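Local coordinates for topoisomerase I-like protein (PDB 2B9S) that probably serves as the large, DNA-binding subunit of a heterodimeric type IB topoisomerase that relaxes DNA by cutting and rejoining one strand, at residues D[186-189]-D[190-194]. Sequence-based numbering, arbitrary orientation.
Sequences INIG and ETAEV
Ile188 lays its longer branch alongside the methyl of Ala192, with CG1 3.9 Å from CB of Ala192. The ethyl arm is almost fully extended: CG1 lies anti to the backbone N (chi1 -155°) and chi2 is also near anti, which carries CD1 past that methyl to 3.5 Å from the carbonyl O of Glu193. CD1 thus reaches the inner side of the chain as it curves back, with CA of Val194 next along. Beyond the bend itself, the side chains of Ile188 and Val194 both touch Val206 of strand 205-207, and Ile188 also rests on His27 and Pro195, so its buried side chain joins the bend to the sheet. Between Ile188 and Ala192 the backbone turns sharply. N of Ala192 donates to O of Gly189 at 3.1 Å; the N-H points fairly straight at the oxygen (160°), but the donor stands well above the carbonyl plane. CB of Ala192 lies 3.6 Å from the same oxygen. The Glu190 chain, which starts away from the preceding residues, folds at chi2 (82°) and brings OE2 back to 3.6 Å from C of Gly189; NE2 of His210 hydrogen-bonds this oxygen. This is a type I beta turn, Gly189 to Ala192, in the DNA-binding fragment of a eukaryotic topoisomerase I; it reverses the chain just beyond strand 185-187, about 7 Å from the bound DNA at the nearest atoms.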
ATOM      1  N   ILE D 186      -7.529  -8.734 -19.971  1.00 26.01           N
ATOM      2  CA  ILE D 186      -8.157  -7.441 -20.233  1.00 25.73           C
ATOM      3  C   ILE D 186      -9.611  -7.481 -19.764  1.00 25.64           C
ATOM      4  O   ILE D 186     -10.354  -8.421 -20.064  1.00 25.32           O
ATOM      5  CB  ILE D 186      -8.041  -7.074 -21.740  1.00 25.02           C
ATOM      6  CG1 ILE D 186      -6.570  -6.817 -22.124  1.00 24.52           C
ATOM      7  CG2 ILE D 186      -8.943  -5.900 -22.093  1.00 28.66           C
ATOM      8  CD1 ILE D 186      -5.996  -5.435 -21.763  1.00 24.05           C
ATOM      9  N   ASN D 187      -9.994  -6.483 -18.971  1.00 26.30           N
ATOM     10  CA  ASN D 187     -11.393  -6.300 -18.587  1.00 24.53           C
ATOM     11  C   ASN D 187     -11.914  -5.034 -19.246  1.00 26.12           C
ATOM     12  O   ASN D 187     -11.388  -3.941 -19.006  1.00 24.90           O
ATOM     13  CB  ASN D 187     -11.575  -6.205 -17.072  1.00 23.19           C
ATOM     14  CG  ASN D 187     -13.029  -6.312 -16.655  1.00 20.41           C
ATOM     15  OD1 ASN D 187     -13.686  -7.288 -16.959  1.00 17.95           O
ATOM     16  ND2 ASN D 187     -13.525  -5.315 -15.945  1.00 19.18           N
ATOM     17  N   ILE D 188     -12.948  -5.203 -20.071  1.00 26.97           N
ATOM     18  CA  ILE D 188     -13.487  -4.133 -20.916  1.00 28.21           C
ATOM     19  C   ILE D 188     -14.992  -4.358 -21.219  1.00 29.07           C
ATOM     20  O   ILE D 188     -15.517  -5.447 -20.964  1.00 28.70           O
ATOM     21  CB  ILE D 188     -12.633  -4.029 -22.214  1.00 27.19           C
ATOM     22  CG1 ILE D 188     -12.713  -2.624 -22.824  1.00 27.00           C
ATOM     23  CG2 ILE D 188     -12.902  -5.212 -23.159  1.00 25.63           C
ATOM     24  CD1 ILE D 188     -11.681  -2.345 -23.856  1.00 24.16           C
ATOM     25  N   GLY D 189     -15.678  -3.341 -21.755  1.00 30.73           N
ATOM     26  CA  GLY D 189     -17.093  -3.487 -22.151  1.00 29.06           C
ATOM     27  C   GLY D 189     -17.295  -4.389 -23.354  1.00 29.14           C
ATOM     28  O   GLY D 189     -16.481  -4.390 -24.270  1.00 29.11           O
ATOM     29  N   GLU D 190     -18.386  -5.155 -23.351  1.00 31.92           N
ATOM     30  CA  GLU D 190     -18.762  -6.046 -24.472  1.00 32.57           C
ATOM     31  C   GLU D 190     -18.751  -5.372 -25.857  1.00 33.04           C
ATOM     32  O   GLU D 190     -18.463  -6.012 -26.858  1.00 32.64           O
ATOM     33  CB  GLU D 190     -20.176  -6.624 -24.285  1.00 34.22           C
ATOM     34  CG  GLU D 190     -20.569  -7.056 -22.900  1.00 37.24           C
ATOM     35  CD  GLU D 190     -21.023  -5.895 -22.040  1.00 36.64           C
ATOM     36  OE1 GLU D 190     -22.225  -5.521 -22.071  1.00 36.26           O
ATOM     37  OE2 GLU D 190     -20.154  -5.361 -21.332  1.00 36.35           O
ATOM     38  N   THR D 191     -19.106  -4.093 -25.912  1.00 33.61           N
ATOM     39  CA  THR D 191     -19.269  -3.395 -27.184  1.00 32.19           C
ATOM     40  C   THR D 191     -18.085  -2.487 -27.491  1.00 33.33           C
ATOM     41  O   THR D 191     -18.089  -1.808 -28.517  1.00 33.74           O
ATOM     42  CB  THR D 191     -20.588  -2.530 -27.221  1.00 32.66           C
ATOM     43  OG1 THR D 191     -20.492  -1.429 -26.302  1.00 33.47           O
ATOM     44  CG2 THR D 191     -21.812  -3.357 -26.881  1.00 30.90           C
ATOM     45  N   ALA D 192     -17.079  -2.466 -26.610  1.00 33.14           N
ATOM     46  CA  ALA D 192     -15.919  -1.593 -26.807  1.00 33.81           C
ATOM     47  C   ALA D 192     -14.944  -2.162 -27.835  1.00 35.18           C
ATOM     48  O   ALA D 192     -14.921  -3.371 -28.093  1.00 34.80           O
ATOM     49  CB  ALA D 192     -15.205  -1.312 -25.497  1.00 31.34           C
ATOM     50  N   GLU D 193     -14.148  -1.275 -28.421  1.00 35.28           N
ATOM     51  CA  GLU D 193     -12.975  -1.697 -29.174  1.00 39.73           C
ATOM     52  C   GLU D 193     -11.918  -2.334 -28.233  1.00 38.75           C
ATOM     53  O   GLU D 193     -11.495  -1.708 -27.251  1.00 36.65           O
ATOM     54  CB  GLU D 193     -12.395  -0.493 -29.891  1.00 42.53           C
ATOM     55  CG  GLU D 193     -11.714  -0.825 -31.179  1.00 50.48           C
ATOM     56  CD  GLU D 193     -11.262   0.421 -31.913  1.00 54.09           C
ATOM     57  OE1 GLU D 193     -12.062   1.393 -31.978  1.00 55.09           O
ATOM     58  OE2 GLU D 193     -10.107   0.426 -32.415  1.00 56.67           O
ATOM     59  N   VAL D 194     -11.521  -3.574 -28.529  1.00 38.24           N
ATOM     60  CA  VAL D 194     -10.541  -4.305 -27.718  1.00 36.92           C
ATOM     61  C   VAL D 194      -9.117  -3.827 -28.036  1.00 36.49           C
ATOM     62  O   VAL D 194      -8.740  -3.783 -29.208  1.00 35.24           O
ATOM     63  CB  VAL D 194     -10.663  -5.857 -27.909  1.00 37.23           C
ATOM     64  CG1 VAL D 194      -9.559  -6.610 -27.150  1.00 36.68           C
ATOM     65  CG2 VAL D 194     -12.021  -6.361 -27.435  1.00 36.06           C
TER